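2-methyl-aconitate isomerase (Shewanella oneidensis, PDB 5K87) catalyses the cis-trans isomerization of 2-methyl-aconitate during propionate breakdown through the 2-methylcitrate cycle, by base-catalysed proton abstraction and rotation about the C2-C3 bond. Local coordinates at residues 310-315 with 321-326; 328-333 with 351-356; 218-221 with 227-230; 243-246 with 251-254. The protein carries 1 engineered substitution. All coordinates share one frame; numbering follows the deposited sequence. Where two conformers were deposited one is given.

Interaction 1: 310-315 with 321-326; sequences VRALSM and AMMGTA
Met323 reaches from the start of helix 324-334 to strand residues 312-314. Its CB and CG only lead toward the strand, with no strand atom within 4.2 Å. CG leaves CB anti to the carbonyl carbon (chi1 -60°), and the chain then bends at chi2 and chi3. SD and CE do the touching. SD lies 3.9 Å from Ser314 CB. The terminal CE packs 3.8 Å from Ala312 CB and lies 3.4 Å from Leu313 O. Met322 flanks Ala312 as well, with its SD 3.5 Å from Ala312 CB. Its CE lies 3.4 Å from Val310 O and touches Val310 CG1, the two side chains meeting at about a right angle. The backbones are joined through a water, which accepts from Ala312 N at 3.0 Å and is also hydrogen-bonded to Ala321 O at 2.9 Å. Met323 is the N-cap residue and is inferred to be an active-site proton donor or acceptor. Next to it, Gly324 N and Thr325 OG1 bond a malonate ion in the substrate site. With an alanine here the strand would probably face a gap beside Ala312 CB and Ser314 CB, since both SD and CE would be gone. Ser314 OG is hydrogen-bonded to Lys283 NZ, another substrate-binding residue. Strand 308-314 runs between antiparallel strand 283-288 and parallel strand 352-357, with helix 324-334 packed against Val310 and Met322.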
loop_
_atom_site.group_PDB
_atom_site.type_symbol
_atom_site.label_atom_id
_atom_site.label_comp_id
_atom_site.label_asym_id
_atom_site.label_seq_id
_atom_site.Cartn_x
_atom_site.Cartn_y
_atom_site.Cartn_z
ATOM N N VAL A 310 10.685 -20.114 -9.930
ATOM C CA VAL A 310 10.692 -18.944 -10.798
ATOM C C VAL A 310 10.496 -17.685 -9.977
ATOM O O VAL A 310 9.591 -17.612 -9.139
ATOM C CB VAL A 310 9.591 -18.990 -11.885
ATOM C CG1 VAL A 310 9.803 -17.849 -12.879
ATOM C CG2 VAL A 310 9.568 -20.336 -12.616
ATOM N N ARG A 311 11.353 -16.703 -10.222
ATOM C CA ARG A 311 11.224 -15.368 -9.648
ATOM C C ARG A 311 11.086 -14.412 -10.818
ATOM O O ARG A 311 11.772 -14.571 -11.824
ATOM C CB ARG A 311 12.475 -15.023 -8.853
ATOM C CG ARG A 311 12.352 -15.242 -7.358
ATOM C CD ARG A 311 11.988 -16.664 -6.972
ATOM N NE ARG A 311 12.098 -16.820 -5.526
ATOM C CZ ARG A 311 11.601 -17.838 -4.831
ATOM N NH1 ARG A 311 10.961 -18.831 -5.436
ATOM N NH2 ARG A 311 11.766 -17.868 -3.524
ATOM N N ALA A 312 10.216 -13.414 -10.713
ATOM C CA ALA A 312 10.059 -12.461 -11.806
ATOM C C ALA A 312 10.115 -11.036 -11.300
ATOM O O ALA A 312 9.796 -10.766 -10.137
ATOM C CB ALA A 312 8.756 -12.698 -12.540
ATOM N N LEU A 313 10.521 -10.123 -12.173
ATOM C CA LEU A 313 10.451 -8.701 -11.869
ATOM C C LEU A 313 9.270 -8.073 -12.569
ATOM O O LEU A 313 8.870 -8.506 -13.648
ATOM C CB LEU A 313 11.734 -7.977 -12.303
ATOM C CG LEU A 313 12.925 -8.099 -11.358
ATOM C CD1 LEU A 313 13.628 -9.437 -11.548
ATOM C CD2 LEU A 313 13.894 -6.938 -11.572
ATOM N N SER A 314 8.707 -7.050 -11.942
ATOM C CA SER A 314 7.684 -6.249 -12.594
ATOM C C SER A 314 7.937 -4.797 -12.256
ATOM O O SER A 314 8.110 -4.447 -11.090
ATOM C CB SER A 314 6.286 -6.669 -12.149
ATOM O OG SER A 314 5.294 -6.037 -12.946
ATOM N N MET A 315 7.992 -3.967 -13.286
ATOM C CA MET A 315 8.213 -2.533 -13.104
ATOM C C MET A 315 9.463 -2.242 -12.270
ATOM O O MET A 315 9.468 -1.316 -11.462
ATOM C CB MET A 315 6.970 -1.856 -12.499
ATOM C CG MET A 315 5.660 -2.170 -13.246
ATOM S SD MET A 315 5.670 -1.708 -14.987
ATOM C CE MET A 315 5.635 0.087 -14.837
ATOM N N ALA A 321 5.042 -12.284 -5.546
ATOM C CA ALA A 321 4.496 -13.621 -5.758
ATOM C C ALA A 321 4.776 -13.985 -7.215
ATOM O O ALA A 321 5.935 -14.136 -7.589
ATOM C CB ALA A 321 3.012 -13.658 -5.415
ATOM N N MET A 322 3.748 -14.101 -8.047
ATOM C CA MET A 322 3.977 -14.182 -9.489
ATOM C C MET A 322 2.850 -13.489 -10.246
ATOM O O MET A 322 1.663 -13.652 -9.916
ATOM C CB MET A 322 4.137 -15.634 -9.972
ATOM C CG MET A 322 4.553 -15.757 -11.437
ATOM S SD MET A 322 6.087 -14.884 -11.838
ATOM C CE MET A 322 7.220 -15.710 -10.725
ATOM N N MET A 323 3.213 -12.695 -11.248
ATOM C CA MET A 323 2.213 -12.110 -12.132
ATOM C C MET A 323 1.455 -13.239 -12.837
ATOM O O MET A 323 2.050 -14.247 -13.245
ATOM C CB MET A 323 2.876 -11.199 -13.166
ATOM C CG MET A 323 3.663 -10.042 -12.577
ATOM S SD MET A 323 5.403 -10.435 -12.266
ATOM C CE MET A 323 6.082 -10.395 -13.920
ATOM N N GLY A 324 0.145 -13.089 -12.983
ATOM C CA GLY A 324 -0.644 -14.112 -13.644
ATOM C C GLY A 324 -0.247 -14.305 -15.096
ATOM O O GLY A 324 -0.227 -15.436 -15.613
ATOM N N THR A 325 0.075 -13.205 -15.770
ATOM C CA THR A 325 0.564 -13.298 -17.146
ATOM C C THR A 325 1.872 -14.082 -17.234
ATOM O O THR A 325 2.049 -14.929 -18.127
ATOM C CB THR A 325 0.792 -11.919 -17.742
ATOM O OG1 THR A 325 1.619 -11.174 -16.845
ATOM C CG2 THR A 325 -0.537 -11.193 -17.953
ATOM N N ALA A 326 2.788 -13.808 -16.310
ATOM C CA ALA A 326 4.052 -14.521 -16.282
ATOM C C ALA A 326 3.827 -15.987 -15.945
ATOM O O ALA A 326 4.553 -16.844 -16.444
ATOM C CB ALA A 326 4.998 -13.883 -15.294
HETATM O O HOH W 1 8.640 -13.254 -8.212
#

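Interaction 2: 328-333 with 351-356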
loop_
_atom_site.group_PDB
_atom_site.type_symbol
_atom_site.label_atom_id
_atom_site.label_comp_id
_atom_site.label_asym_id
_atom_site.label_seq_id
_atom_site.Cartn_x
_atom_site.Cartn_y
_atom_site.Cartn_z
ATOM N N VAL A 328 1.313 -17.743 -16.968
ATOM C CA VAL A 328 0.981 -18.301 -18.270
ATOM C C VAL A 328 2.245 -18.543 -19.102
ATOM O O VAL A 328 2.385 -19.598 -19.730
ATOM C CB VAL A 328 0.007 -17.402 -19.038
ATOM C CG1 VAL A 328 -0.136 -17.865 -20.483
ATOM C CG2 VAL A 328 -1.345 -17.372 -18.320
ATOM N N ALA A 329 3.171 -17.589 -19.103
ATOM C CA ALA A 329 4.419 -17.758 -19.834
ATOM C C ALA A 329 5.223 -18.941 -19.287
ATOM O O ALA A 329 5.836 -19.691 -20.059
ATOM C CB ALA A 329 5.244 -16.471 -19.786
ATOM N N ILE A 330 5.235 -19.109 -17.966
ATOM C CA ILE A 330 5.930 -20.219 -17.322
ATOM C C ILE A 330 5.318 -21.551 -17.740
ATOM O O ILE A 330 6.031 -22.470 -18.152
ATOM C CB ILE A 330 5.904 -20.095 -15.784
ATOM C CG1 ILE A 330 6.736 -18.899 -15.336
ATOM C CG2 ILE A 330 6.433 -21.378 -15.120
ATOM C CD1 ILE A 330 6.428 -18.439 -13.920
ATOM N N GLY A 331 4.002 -21.667 -17.615
ATOM C CA GLY A 331 3.333 -22.916 -17.950
ATOM C C GLY A 331 3.499 -23.267 -19.419
ATOM O O GLY A 331 3.723 -24.435 -19.775
ATOM N N THR A 332 3.380 -22.264 -20.283
ATOM C CA THR A 332 3.552 -22.460 -21.717
ATOM C C THR A 332 4.984 -22.874 -22.048
ATOM O O THR A 332 5.204 -23.854 -22.779
ATOM C CB THR A 332 3.160 -21.187 -22.501
ATOM O OG1 THR A 332 1.797 -20.850 -22.206
ATOM C CG2 THR A 332 3.319 -21.396 -23.999
ATOM N N ALA A 333 5.967 -22.156 -21.518
ATOM C CA ALA A 333 7.351 -22.511 -21.801
ATOM C C ALA A 333 7.679 -23.892 -21.252
ATOM O O ALA A 333 8.435 -24.662 -21.871
ATOM C CB ALA A 333 8.310 -21.473 -21.225
ATOM N N GLU A 351 2.316 -31.375 -19.044
ATOM C CA GLU A 351 0.986 -30.781 -19.140
ATOM C C GLU A 351 0.714 -29.742 -18.058
ATOM O O GLU A 351 -0.246 -28.981 -18.159
ATOM C CB GLU A 351 -0.111 -31.852 -19.172
ATOM C CG GLU A 351 -0.191 -32.743 -17.955
ATOM C CD GLU A 351 -1.174 -33.884 -18.158
ATOM O OE1 GLU A 351 -1.538 -34.152 -19.324
ATOM O OE2 GLU A 351 -1.585 -34.508 -17.158
ATOM N N ALA A 352 1.558 -29.704 -17.037
ATOM C CA ALA A 352 1.431 -28.701 -15.989
ATOM C C ALA A 352 2.721 -28.644 -15.209
ATOM O O ALA A 352 3.507 -29.601 -15.226
ATOM C CB ALA A 352 0.281 -29.040 -15.049
ATOM N N VAL A 353 2.948 -27.524 -14.531
ATOM C CA VAL A 353 4.010 -27.418 -13.545
ATOM C C VAL A 353 3.514 -26.650 -12.342
ATOM O O VAL A 353 2.669 -25.749 -12.459
ATOM C CB VAL A 353 5.285 -26.707 -14.079
ATOM C CG1 VAL A 353 6.065 -27.615 -15.030
ATOM C CG2 VAL A 353 4.950 -25.349 -14.714
ATOM N N ARG A 354 4.041 -27.010 -11.182
ATOM C CA ARG A 354 3.893 -26.196 -9.994
ATOM C C ARG A 354 5.238 -25.549 -9.764
ATOM O O ARG A 354 6.252 -26.241 -9.625
ATOM C CB ARG A 354 3.504 -27.046 -8.783
ATOM C CG ARG A 354 3.222 -26.217 -7.541
ATOM C CD ARG A 354 2.712 -27.066 -6.381
ATOM N NE ARG A 354 1.332 -27.496 -6.579
ATOM C CZ ARG A 354 0.273 -26.728 -6.340
ATOM N NH1 ARG A 354 0.435 -25.487 -5.897
ATOM N NH2 ARG A 354 -0.951 -27.202 -6.548
ATOM N N PHE A 355 5.268 -24.224 -9.736
ATOM C CA PHE A 355 6.526 -23.538 -9.514
ATOM C C PHE A 355 6.524 -22.808 -8.178
ATOM O O PHE A 355 5.468 -22.410 -7.662
ATOM C CB PHE A 355 6.875 -22.602 -10.680
ATOM C CG PHE A 355 5.882 -21.486 -10.894
ATOM C CD1 PHE A 355 6.014 -20.276 -10.221
ATOM C CD2 PHE A 355 4.823 -21.641 -11.772
ATOM C CE1 PHE A 355 5.099 -19.244 -10.424
ATOM C CE2 PHE A 355 3.908 -20.614 -11.976
ATOM C CZ PHE A 355 4.044 -19.411 -11.299
ATOM N N GLY A 356 7.714 -22.642 -7.619
ATOM C CA GLY A 356 7.880 -21.898 -6.392
ATOM C C GLY A 356 8.291 -20.465 -6.661
ATOM O O GLY A 356 9.293 -20.207 -7.326
#
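Val328 O is gripped twice from within its own helix. Thr332 N bonds it at 2.9 Å and Thr332 OG1 at 2.8 Å. The two donors reach it from opposite faces of its plane. This lies in helix 324-334, which packs on strand 352-357 in a fold probably like that of diaminopimelate epimerase, where strands wrap a central helix. The axes of helix segment 328-333 and strand segment 352-356 approach to 8.0 Å, with 130° between their directions. The contact itself is apolar and buried. Ile330 sets CD1 over one face of the Phe355 ring, 3.8 Å from the ring centroid and 14° off the normal, a CH-pi contact. Its second branch, CG2, lies on the same side, past the rim, 3.7 Å from Phe355 CD2. Phe355 holds CG between its backbone N and carbonyl carbon (chi1 62°), which helps present the ring to the helix. Val310 and Met322 also touch this ring, and Phe228 lies against Ile330 from strand 225-230. Two residues earlier in the strand, Val353 points toward the helix. Its CG2 is 4.3 Å from Ile330 CG2. Gly331 CA lies 4.4 Å from the same Val353 CG2.

Interaction 3: 218-221 with 227-230; sequences TMIN and IFIN
The beta hairpin of strands 213-221 and 225-230 pairs Thr218 with Phe228 and Met219 with Ile227. The first is a hydrogen-bonded antiparallel pair. Phe228 N donates to Thr218 O at 2.8 Å in a nearly straight bond of 175°. Thr218 N returns the bond to Phe228 O at 2.9 Å. This second bond is more bent, at 150°. Met219 and Ile227 form the non-hydrogen-bonded pair that follows. Their side chains lie side by side and point the same way, with Met219 CG 4.1 Å from Ile227 CG1. Both also touch Met266 of helix 249-266. The other face of the hairpin carries Thr218 and Phe228. There Ile220 comes in beside the aromatic ring. Its CG1 is anti to the backbone N (chi1 -169°), and this leaves the CG2 methyl at the ring edge, near the ring plane. Ile220 CG2 is 3.7 Å from Phe228 CE2. Thr218 O also lies near the plane at that edge, 3.9 Å from Phe228 CD2. The hydroxyl of Thr218 is held elsewhere, by Leu203 O and Leu340 N. Ile220 and Phe228 both rest on helix 324-334. The two faces of the hairpin thus meet different helices, and strand 283-288 continues the sheet beside strand 225-230. Such hairpins packed against a buried helix are consistent with the fold of the diaminopimelate epimerase relatives, whose domains are strands curled round a central helix.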
loop_
_atom_site.group_PDB
_atom_site.type_symbol
_atom_site.label_atom_id
_atom_site.label_comp_id
_atom_site.label_asym_id
_atom_site.label_seq_id
_atom_site.Cartn_x
_atom_site.Cartn_y
_atom_site.Cartn_z
ATOM N N THR A 218 15.438 -17.947 -22.596
ATOM C CA THR A 218 14.285 -18.264 -23.414
ATOM C C THR A 218 13.400 -17.035 -23.467
ATOM O O THR A 218 13.014 -16.486 -22.432
ATOM C CB THR A 218 13.482 -19.451 -22.868
ATOM O OG1 THR A 218 14.225 -20.654 -23.082
ATOM C CG2 THR A 218 12.150 -19.561 -23.589
ATOM N N MET A 219 13.109 -16.583 -24.673
ATOM C CA MET A 219 12.248 -15.436 -24.886
ATOM C C MET A 219 10.962 -15.923 -25.519
ATOM O O MET A 219 10.955 -16.438 -26.642
ATOM C CB MET A 219 12.963 -14.420 -25.771
ATOM C CG MET A 219 14.075 -13.695 -25.018
ATOM S SD MET A 219 15.278 -12.801 -26.020
ATOM C CE MET A 219 16.272 -14.164 -26.618
ATOM N N ILE A 220 9.874 -15.787 -24.775
ATOM C CA ILE A 220 8.593 -16.323 -25.199
ATOM C C ILE A 220 7.514 -15.253 -25.121
ATOM O O ILE A 220 7.538 -14.391 -24.239
ATOM C CB ILE A 220 8.217 -17.560 -24.348
ATOM C CG1 ILE A 220 7.019 -18.297 -24.945
ATOM C CG2 ILE A 220 7.978 -17.179 -22.886
ATOM C CD1 ILE A 220 6.750 -19.637 -24.289
ATOM N N ASN A 221 6.581 -15.287 -26.060
ATOM C CA ASN A 221 5.461 -14.369 -26.029
ATOM C C ASN A 221 4.181 -15.172 -25.872
ATOM O O ASN A 221 3.560 -15.584 -26.855
ATOM C CB ASN A 221 5.424 -13.502 -27.282
ATOM C CG ASN A 221 4.603 -12.254 -27.085
ATOM O OD1 ASN A 221 3.754 -12.196 -26.193
ATOM N ND2 ASN A 221 4.838 -11.248 -27.922
ATOM N N ILE A 227 11.243 -12.771 -20.770
ATOM C CA ILE A 227 12.607 -13.247 -20.911
ATOM C C ILE A 227 12.911 -14.083 -19.683
ATOM O O ILE A 227 12.854 -13.571 -18.565
ATOM C CB ILE A 227 13.588 -12.067 -20.921
ATOM C CG1 ILE A 227 13.241 -11.075 -22.027
ATOM C CG2 ILE A 227 15.009 -12.566 -21.060
ATOM C CD1 ILE A 227 13.635 -9.641 -21.709
ATOM N N PHE A 228 13.232 -15.361 -19.886
ATOM C CA PHE A 228 13.646 -16.242 -18.804
ATOM C C PHE A 228 15.149 -16.506 -18.880
ATOM O O PHE A 228 15.663 -16.882 -19.934
ATOM C CB PHE A 228 12.942 -17.598 -18.914
ATOM C CG PHE A 228 11.466 -17.552 -18.654
ATOM C CD1 PHE A 228 10.980 -17.450 -17.359
ATOM C CD2 PHE A 228 10.564 -17.651 -19.698
ATOM C CE1 PHE A 228 9.620 -17.431 -17.110
ATOM C CE2 PHE A 228 9.205 -17.630 -19.459
ATOM C CZ PHE A 228 8.732 -17.521 -18.164
ATOM N N ILE A 229 15.849 -16.322 -17.773
ATOM C CA ILE A 229 17.264 -16.659 -17.720
ATOM C C ILE A 229 17.500 -17.596 -16.542
ATOM O O ILE A 229 16.661 -17.706 -15.654
ATOM C CB ILE A 229 18.131 -15.392 -17.623
ATOM C CG1 ILE A 229 17.656 -14.515 -16.465
ATOM C CG2 ILE A 229 18.074 -14.609 -18.938
ATOM C CD1 ILE A 229 18.211 -13.104 -16.508
ATOM N N ASN A 230 18.618 -18.310 -16.552
ATOM C CA ASN A 230 18.936 -19.213 -15.461
ATOM C C ASN A 230 19.441 -18.441 -14.248
ATOM O O ASN A 230 20.330 -17.593 -14.370
ATOM C CB ASN A 230 19.982 -20.241 -15.878
ATOM C CG ASN A 230 19.434 -21.274 -16.842
ATOM O OD1 ASN A 230 18.246 -21.598 -16.819
ATOM N ND2 ASN A 230 20.303 -21.797 -17.701
#

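Interaction 4: 243-246 with 251-254; sequences DDIN and ALAK
Leu252 fits against Ile245 and Asn246 at the corner between a short, weakly bonded helix, 242-245, and a long one, 249-266. The two are consecutive and meet across a short connection. The tight part of this corner is the isobutyl end of Leu252. Its CG is 3.8 Å from Ile245 O. From there the branches part: CD2 packs 3.8 Å from Ile245 CG2, and CD1 lies 3.8 Å from Asn246 O. CG stands anti to the carbonyl carbon (chi1 -64°), which sends both methyls toward the turn. Ile245 is the buried member, and Tyr236 touches it too. The solvent side is looser. Leu252 itself is partly exposed, and Asp243, Asp244 and Ala253 are exposed and add no contact between the two segments. Replacing Leu252 by an alanine would probably open a gap against Ile245 CG2 and leave the turn less firmly packed on the long helix. Asn246 is partly exposed, yet its side chain comes within about 5 Å of the bound malonate ion, nearest atoms. Its amide meets Leu252 at about a right angle. Asn246 OD1 is hydrogen-bonded to Leu318 N in strand 317-318, and the same OD1 lies 4.0 Å from Leu252 CD2.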
loop_
_atom_site.group_PDB
_atom_site.type_symbol
_atom_site.label_atom_id
_atom_site.label_comp_id
_atom_site.label_asym_id
_atom_site.label_seq_id
_atom_site.Cartn_x
_atom_site.Cartn_y
_atom_site.Cartn_z
ATOM N N ASP A 243 13.597 -9.055 -0.223
ATOM C CA ASP A 243 14.651 -8.331 0.495
ATOM C C ASP A 243 16.059 -8.661 -0.003
ATOM O O ASP A 243 17.008 -7.930 0.289
ATOM C CB ASP A 243 14.558 -8.561 2.005
ATOM C CG ASP A 243 13.317 -7.933 2.616
ATOM O OD1 ASP A 243 12.778 -6.972 2.026
ATOM O OD2 ASP A 243 12.882 -8.402 3.691
ATOM N N ASP A 244 16.196 -9.749 -0.754
ATOM C CA ASP A 244 17.485 -10.118 -1.326
ATOM C C ASP A 244 17.812 -9.301 -2.565
ATOM O O ASP A 244 18.974 -9.231 -2.978
ATOM C CB ASP A 244 17.508 -11.599 -1.686
ATOM C CG ASP A 244 17.388 -12.492 -0.477
ATOM O OD1 ASP A 244 18.036 -12.202 0.554
ATOM O OD2 ASP A 244 16.644 -13.489 -0.554
ATOM N N ILE A 245 16.796 -8.693 -3.172
ATOM C CA ILE A 245 16.976 -8.017 -4.458
ATOM C C ILE A 245 16.523 -6.558 -4.459
ATOM O O ILE A 245 17.180 -5.700 -5.054
ATOM C CB ILE A 245 16.305 -8.824 -5.609
ATOM C CG1 ILE A 245 17.108 -10.111 -5.855
ATOM C CG2 ILE A 245 16.200 -8.005 -6.889
ATOM C CD1 ILE A 245 16.496 -11.073 -6.855
ATOM N N ASN A 246 15.426 -6.261 -3.772
ATOM C CA ASN A 246 14.780 -4.967 -3.961
ATOM C C ASN A 246 15.460 -3.780 -3.291
ATOM O O ASN A 246 15.127 -2.639 -3.590
ATOM C CB ASN A 246 13.291 -5.042 -3.646
ATOM C CG ASN A 246 12.533 -5.796 -4.709
ATOM O OD1 ASN A 246 13.072 -6.064 -5.781
ATOM N ND2 ASN A 246 11.279 -6.141 -4.426
ATOM N N ALA A 251 21.801 -4.824 -8.523
ATOM C CA ALA A 251 21.063 -5.946 -9.090
ATOM C C ALA A 251 19.892 -5.457 -9.945
ATOM O O ALA A 251 19.655 -5.960 -11.048
ATOM C CB ALA A 251 20.577 -6.873 -7.977
ATOM N N LEU A 252 19.166 -4.469 -9.440
ATOM C CA LEU A 252 18.033 -3.934 -10.186
ATOM C C LEU A 252 18.475 -3.313 -11.511
ATOM O O LEU A 252 17.821 -3.499 -12.538
ATOM C CB LEU A 252 17.261 -2.927 -9.341
ATOM C CG LEU A 252 16.607 -3.521 -8.090
ATOM C CD1 LEU A 252 15.917 -2.444 -7.261
ATOM C CD2 LEU A 252 15.618 -4.619 -8.461
ATOM N N ALA A 253 19.596 -2.595 -11.493
ATOM C CA ALA A 253 20.117 -1.988 -12.711
ATOM C C ALA A 253 20.553 -3.059 -13.718
ATOM O O ALA A 253 20.332 -2.927 -14.926
ATOM C CB ALA A 253 21.275 -1.059 -12.379
ATOM N N LYS A 254 21.154 -4.129 -13.212
ATOM C CA LYS A 254 21.593 -5.225 -14.065
ATOM C C LYS A 254 20.401 -5.903 -14.737
ATOM O O LYS A 254 20.404 -6.115 -15.951
ATOM C CB LYS A 254 22.416 -6.235 -13.268
ATOM C CG LYS A 254 23.002 -7.367 -14.101
ATOM C CD LYS A 254 23.916 -8.222 -13.233
ATOM C CE LYS A 254 24.493 -9.399 -13.996
ATOM N NZ LYS A 254 25.323 -10.250 -13.093
#

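How the interactions relate
Interactions 1, 2 and 3 are buried and share a core, while interaction 4 is only partly buried and farthest from the chain centre. The residues leading into helix 324-334 serve interaction 1, and the middle of the helix serves interaction 2. Strands 308-314 and 352-357 are neighbours under the helix, and Val310 CG1 meets Ile330 CD1 at 3.6 Å. Ile220 CD1 of interaction 3 packs against Thr332 CG2 of interaction 2. Interaction 4 joins this core through Leu252 and Leu313. The chemistry differs with place: methionine sulfur and a bridging water beside the substrate site, CH-pi packing farther along the helix, backbone pairing in the hairpin, and aliphatic packing at the helix corner.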